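Local coordinates for cobalamin biosynthesis protein CobN (Mycobacterium tuberculosis, PDB 7C6O), which is the large, catalytic subunit of the cobaltochelatase that inserts cobalt into the corrin ring during cobalamin biosynthesis, at residues Met663-Gly668 with Glu1114-Phe1119; Val193-Ala198 with Gly203-Val208. All blocks are in the same frame, centred on the assembly; numbering follows the deposited sequence.

Interaction 1 (Met663-Gly668 with Glu1114-Phe1119)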
loop_
_atom_site.group_PDB
_atom_site.type_symbol
_atom_site.label_atom_id
_atom_site.label_comp_id
_atom_site.label_asym_id
_atom_site.label_seq_id
_atom_site.Cartn_x
_atom_site.Cartn_y
_atom_site.Cartn_z
ATOM N N MET A 663 0.215 -39.450 1.027
ATOM C CA MET A 663 1.113 -38.547 1.737
ATOM C C MET A 663 2.544 -38.623 1.229
ATOM O O MET A 663 3.340 -37.732 1.543
ATOM C CB MET A 663 1.084 -38.838 3.233
ATOM C CG MET A 663 -0.255 -38.550 3.878
ATOM S SD MET A 663 -0.307 -39.213 5.546
ATOM C CE MET A 663 -1.977 -38.770 6.025
ATOM N N ASP A 664 2.889 -39.655 0.455
ATOM C CA ASP A 664 4.193 -39.680 -0.192
ATOM C C ASP A 664 4.355 -38.523 -1.166
ATOM O O ASP A 664 5.487 -38.132 -1.466
ATOM C CB ASP A 664 4.411 -41.021 -0.901
ATOM C CG ASP A 664 3.271 -41.387 -1.832
ATOM O OD1 ASP A 664 2.121 -40.968 -1.577
ATOM O OD2 ASP A 664 3.526 -42.105 -2.820
ATOM N N HIS A 665 3.248 -37.961 -1.655
ATOM C CA HIS A 665 3.324 -36.737 -2.444
ATOM C C HIS A 665 3.687 -35.545 -1.564
ATOM O O HIS A 665 4.598 -34.775 -1.890
ATOM C CB HIS A 665 1.995 -36.500 -3.167
ATOM C CG HIS A 665 1.991 -35.285 -4.042
ATOM N ND1 HIS A 665 1.076 -34.265 -3.896
ATOM C CD2 HIS A 665 2.795 -34.924 -5.069
ATOM C CE1 HIS A 665 1.313 -33.330 -4.798
ATOM N NE2 HIS A 665 2.353 -33.704 -5.521
ATOM N N ASP A 666 2.983 -35.382 -0.437
ATOM C CA ASP A 666 3.314 -34.321 0.511
ATOM C C ASP A 666 4.767 -34.406 0.952
ATOM O O ASP A 666 5.446 -33.381 1.092
ATOM C CB ASP A 666 2.407 -34.403 1.739
ATOM C CG ASP A 666 0.942 -34.418 1.388
ATOM O OD1 ASP A 666 0.509 -35.346 0.673
ATOM O OD2 ASP A 666 0.219 -33.512 1.849
ATOM N N LEU A 667 5.257 -35.620 1.182
ATOM C CA LEU A 667 6.565 -35.849 1.776
ATOM C C LEU A 667 7.680 -35.980 0.748
ATOM O O LEU A 667 8.842 -36.140 1.138
ATOM C CB LEU A 667 6.515 -37.102 2.654
ATOM C CG LEU A 667 5.534 -37.016 3.824
ATOM C CD1 LEU A 667 5.280 -38.388 4.423
ATOM C CD2 LEU A 667 6.051 -36.058 4.889
ATOM N N GLY A 668 7.363 -35.910 -0.540
ATOM C CA GLY A 668 8.391 -36.014 -1.567
ATOM C C GLY A 668 9.108 -37.345 -1.580
ATOM O O GLY A 668 10.326 -37.391 -1.795
ATOM N N GLU A 1114 4.461 -26.423 -0.399
ATOM C CA GLU A 1114 3.553 -25.427 0.161
ATOM C C GLU A 1114 2.125 -25.648 -0.320
ATOM O O GLU A 1114 1.170 -25.438 0.438
ATOM C CB GLU A 1114 4.037 -24.019 -0.194
ATOM C CG GLU A 1114 3.118 -22.891 0.279
ATOM C CD GLU A 1114 3.141 -22.671 1.782
ATOM O OE1 GLU A 1114 3.889 -23.376 2.491
ATOM O OE2 GLU A 1114 2.408 -21.780 2.261
ATOM N N THR A 1115 1.955 -26.083 -1.573
ATOM C CA THR A 1115 0.613 -26.320 -2.096
ATOM C C THR A 1115 -0.075 -27.456 -1.346
ATOM O O THR A 1115 -1.228 -27.323 -0.918
ATOM C CB THR A 1115 0.671 -26.622 -3.595
ATOM O OG1 THR A 1115 1.265 -25.513 -4.287
ATOM C CG2 THR A 1115 -0.736 -26.858 -4.143
ATOM N N THR A 1116 0.623 -28.580 -1.163
ATOM C CA THR A 1116 0.027 -29.693 -0.428
ATOM C C THR A 1116 -0.191 -29.343 1.039
ATOM O O THR A 1116 -1.162 -29.810 1.641
ATOM C CB THR A 1116 0.890 -30.951 -0.550
ATOM O OG1 THR A 1116 2.196 -30.703 -0.013
ATOM C CG2 THR A 1116 1.012 -31.369 -2.004
ATOM N N ARG A 1117 0.697 -28.537 1.630
ATOM C CA ARG A 1117 0.482 -28.076 2.999
ATOM C C ARG A 1117 -0.795 -27.254 3.102
ATOM O O ARG A 1117 -1.626 -27.482 3.987
ATOM C CB ARG A 1117 1.683 -27.259 3.476
ATOM C CG ARG A 1117 2.850 -28.084 3.982
ATOM C CD ARG A 1117 4.086 -27.217 4.131
ATOM N NE ARG A 1117 5.193 -27.931 4.760
ATOM C CZ ARG A 1117 5.578 -27.750 6.020
ATOM N NH1 ARG A 1117 4.950 -26.871 6.787
ATOM N NH2 ARG A 1117 6.595 -28.442 6.511
ATOM N N VAL A 1118 -0.964 -26.283 2.201
ATOM C CA VAL A 1118 -2.179 -25.473 2.190
ATOM C C VAL A 1118 -3.393 -26.343 1.893
ATOM O O VAL A 1118 -4.468 -26.160 2.481
ATOM C CB VAL A 1118 -2.036 -24.321 1.176
ATOM C CG1 VAL A 1118 -3.373 -23.650 0.920
ATOM C CG2 VAL A 1118 -1.017 -23.306 1.676
ATOM N N PHE A 1119 -3.232 -27.320 0.995
ATOM C CA PHE A 1119 -4.346 -28.189 0.625
ATOM C C PHE A 1119 -4.866 -28.960 1.833
ATOM O O PHE A 1119 -6.074 -28.988 2.095
ATOM C CB PHE A 1119 -3.911 -29.151 -0.484
ATOM C CG PHE A 1119 -5.050 -29.899 -1.128
ATOM C CD1 PHE A 1119 -5.801 -29.313 -2.134
ATOM C CD2 PHE A 1119 -5.362 -31.190 -0.733
ATOM C CE1 PHE A 1119 -6.845 -29.998 -2.731
ATOM C CE2 PHE A 1119 -6.402 -31.882 -1.327
ATOM C CZ PHE A 1119 -7.144 -31.286 -2.326
HETATM O O HOH W 1 4.711 -31.781 -2.013
HETATM O O HOH W 2 4.148 -30.636 2.128
#

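Interaction 2 (Val193-Ala198 with Gly203-Val208)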
loop_
_atom_site.group_PDB
_atom_site.type_symbol
_atom_site.label_atom_id
_atom_site.label_comp_id
_atom_site.label_asym_id
_atom_site.label_seq_id
_atom_site.Cartn_x
_atom_site.Cartn_y
_atom_site.Cartn_z
ATOM N N VAL A 193 -6.854 27.117 4.720
ATOM C CA VAL A 193 -5.726 26.788 3.852
ATOM C C VAL A 193 -4.449 27.122 4.613
ATOM O O VAL A 193 -4.159 28.298 4.868
ATOM C CB VAL A 193 -5.784 27.538 2.514
ATOM C CG1 VAL A 193 -4.606 27.140 1.630
ATOM C CG2 VAL A 193 -7.100 27.250 1.809
ATOM N N LEU A 194 -3.682 26.092 4.969
ATOM C CA LEU A 194 -2.483 26.247 5.787
ATOM C C LEU A 194 -1.248 26.205 4.895
ATOM O O LEU A 194 -1.015 25.212 4.196
ATOM C CB LEU A 194 -2.404 25.156 6.854
ATOM C CG LEU A 194 -3.092 25.395 8.202
ATOM C CD1 LEU A 194 -2.365 26.469 9.001
ATOM C CD2 LEU A 194 -4.561 25.758 8.019
ATOM N N TYR A 195 -0.454 27.276 4.925
ATOM C CA TYR A 195 0.766 27.347 4.136
ATOM C C TYR A 195 1.899 27.898 4.993
ATOM O O TYR A 195 1.693 28.358 6.118
ATOM C CB TYR A 195 0.570 28.191 2.865
ATOM C CG TYR A 195 0.270 29.657 3.095
ATOM C CD1 TYR A 195 -0.991 30.074 3.500
ATOM C CD2 TYR A 195 1.243 30.627 2.874
ATOM C CE1 TYR A 195 -1.272 31.415 3.698
ATOM C CE2 TYR A 195 0.972 31.970 3.069
ATOM C CZ TYR A 195 -0.288 32.360 3.480
ATOM O OH TYR A 195 -0.567 33.696 3.676
ATOM N N TYR A 196 3.110 27.839 4.447
ATOM C CA TYR A 196 4.304 28.153 5.219
ATOM C C TYR A 196 4.520 29.656 5.347
ATOM O O TYR A 196 4.301 30.420 4.401
ATOM C CB TYR A 196 5.531 27.498 4.585
ATOM C CG TYR A 196 5.766 26.090 5.082
ATOM C CD1 TYR A 196 5.791 25.813 6.444
ATOM C CD2 TYR A 196 5.946 25.037 4.194
ATOM C CE1 TYR A 196 6.000 24.527 6.909
ATOM C CE2 TYR A 196 6.152 23.747 4.650
ATOM C CZ TYR A 196 6.179 23.500 6.007
ATOM O OH TYR A 196 6.384 22.219 6.469
ATOM N N ARG A 197 4.963 30.065 6.540
ATOM C CA ARG A 197 5.256 31.468 6.820
ATOM C C ARG A 197 6.325 32.016 5.884
ATOM O O ARG A 197 6.263 33.188 5.489
ATOM C CB ARG A 197 5.690 31.604 8.281
ATOM C CG ARG A 197 6.027 33.008 8.754
ATOM C CD ARG A 197 6.366 32.974 10.240
ATOM N NE ARG A 197 6.636 34.296 10.793
ATOM C CZ ARG A 197 7.843 34.849 10.838
ATOM N NH1 ARG A 197 8.889 34.192 10.358
ATOM N NH2 ARG A 197 8.003 36.057 11.363
ATOM N N ALA A 198 7.300 31.185 5.508
ATOM C CA ALA A 198 8.363 31.637 4.617
ATOM C C ALA A 198 7.807 32.117 3.281
ATOM O O ALA A 198 8.320 33.078 2.695
ATOM C CB ALA A 198 9.380 30.517 4.403
ATOM N N GLY A 203 6.218 36.913 -0.147
ATOM C CA GLY A 203 5.205 37.407 -1.057
ATOM C C GLY A 203 4.771 36.419 -2.115
ATOM O O GLY A 203 3.999 36.790 -3.007
ATOM N N ASN A 204 5.251 35.175 -2.055
ATOM C CA ASN A 204 4.857 34.136 -3.008
ATOM C C ASN A 204 3.595 33.437 -2.500
ATOM O O ASN A 204 3.599 32.279 -2.081
ATOM C CB ASN A 204 5.995 33.145 -3.222
ATOM C CG ASN A 204 6.959 33.585 -4.308
ATOM O OD1 ASN A 204 6.639 34.442 -5.133
ATOM N ND2 ASN A 204 8.145 32.987 -4.320
ATOM N N THR A 205 2.490 34.177 -2.540
ATOM C CA THR A 205 1.211 33.661 -2.071
ATOM C C THR A 205 0.214 33.451 -3.202
ATOM O O THR A 205 -0.957 33.159 -2.935
ATOM C CB THR A 205 0.615 34.591 -1.010
ATOM O OG1 THR A 205 0.511 35.922 -1.533
ATOM C CG2 THR A 205 1.490 34.601 0.237
ATOM N N GLY A 206 0.652 33.576 -4.457
ATOM C CA GLY A 206 -0.261 33.400 -5.574
ATOM C C GLY A 206 -0.893 32.020 -5.616
ATOM O O GLY A 206 -2.061 31.875 -5.983
ATOM N N TYR A 207 -0.133 30.985 -5.243
ATOM C CA TYR A 207 -0.705 29.641 -5.229
ATOM C C TYR A 207 -1.794 29.512 -4.171
ATOM O O TYR A 207 -2.758 28.760 -4.365
ATOM C CB TYR A 207 0.391 28.587 -5.024
ATOM C CG TYR A 207 1.013 28.517 -3.640
ATOM C CD1 TYR A 207 0.798 27.416 -2.817
ATOM C CD2 TYR A 207 1.829 29.538 -3.164
ATOM C CE1 TYR A 207 1.373 27.338 -1.553
ATOM C CE2 TYR A 207 2.405 29.466 -1.904
ATOM C CZ TYR A 207 2.172 28.366 -1.103
ATOM O OH TYR A 207 2.745 28.298 0.147
ATOM N N VAL A 208 -1.671 30.250 -3.066
ATOM C CA VAL A 208 -2.703 30.236 -2.034
ATOM C C VAL A 208 -3.934 31.000 -2.501
ATOM O O VAL A 208 -5.072 30.572 -2.273
ATOM C CB VAL A 208 -2.142 30.808 -0.718
ATOM C CG1 VAL A 208 -3.235 30.907 0.337
ATOM C CG2 VAL A 208 -0.987 29.954 -0.217
HETATM O O HOH W 3 3.134 26.135 1.888
#

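Interaction 1 (Met663-Gly668 with Glu1114-Phe1119)
Thr1116 reaches from helix 1111-1123 to His665 and Asp666 on the short, weakly bonded helix 663-666, its two branches doing different work. Its methyl meets His665. With CG2 anti to the carbonyl carbon, Thr1116 sends this group to the imidazole of His665, where CG2 lies 3.4 Å from CE1 and 3.5 Å from ND1, approaching obliquely. The same ring meets Trp1163 of helix 1162-1174 with the two planes almost perpendicular, so a third helix closes over this part of the contact. A second van der Waals touch, against Asp666, is of carbon with carboxylate oxygen, Thr1116 CB standing 3.6 Å from OD2.

Two helical pieces far apart in sequence are thus packed together within the CobN/magnesium chelatase family region. Segment 663-668 ends in a Schellman motif, Gly668 taking positive phi and its N bonding back to His665 O at 3.3 Å. The CA atoms of Asp666 and Thr1116 come as near as 5.8 Å.

Polar links between the two segments run through water. One water donates to Asp666 O at 3.2 Å and lies 2.9 Å from Thr1116 OG1. A second donates to His665 O at 3.0 Å, but its link to Thr1116 OG1 is long and weak. The hydroxyl is also hydrogen-bonded to Glu1113 O, one turn back in its own helix, which helps to fix its rotation.

The charge is answered from further along helix 1111-1123: Asp666 OD2 forms a salt bridge with Arg1120 NE, a pairing that probably keeps this buried carboxylate ionised.

Interaction 2 (Val193-Ala198 with Gly203-Val208)
Tyr195 and Val208 meet at about a right angle where strand 190-196, an inner strand of a mixed sheet, packs against the start of helix 206-217. That helix leads on to strand 221-227, parallel to 190-196 and next to it, so the contact lies inside a beta-alpha-beta crossover.

From its CB outward, the Tyr195 side chain first encounters Tyr207, whose OH comes to 3.5 Å from Tyr195 CB. The first torsion of Tyr195 (chi1 65°) sets CG between the backbone N and the carbonyl carbon and turns the ring across Val208, one face toward its CG2. Tyr195 CG is then 3.6 Å from Val208 CG2, and this methyl makes a CH-pi contact over that face, 3.8 Å from the centroid and 21° off the normal. Farther out, CE1 meets the other methyl, Val208 CG1, which also packs on Val193 CG1, while Tyr195 CE2 comes upon Thr205 CG2 at 3.9 Å. At the tip, the Tyr195 hydroxyl is hydrogen-bonded to His200 ND1 in the intervening helix 197-202.

A water at the edge of the Tyr207 ring, in its plane, ties that tyrosine to the strand's end: it accepts from Tyr196 N at 3.1 Å and sits 2.8 Å from Tyr207 OH.

How the interactions relate
The two contacts lie on opposite sides of the chain's centre, with their own centres 63 Å apart and their nearest atoms about 44 Å apart, and they do not touch. They follow one another in sequence within the CobN/magnesium chelatase region but differ in reach: interaction 2 joins a strand of one mixed sheet to the start of helix 206-217, only a few residues further on, whereas interaction 1 brings together segments with 445 residues between them. In both, water connects a tyrosine or threonine hydroxyl to the backbone of the partner segment. Neither contact contains Asp125 or Ser127, the residues of the sodium site.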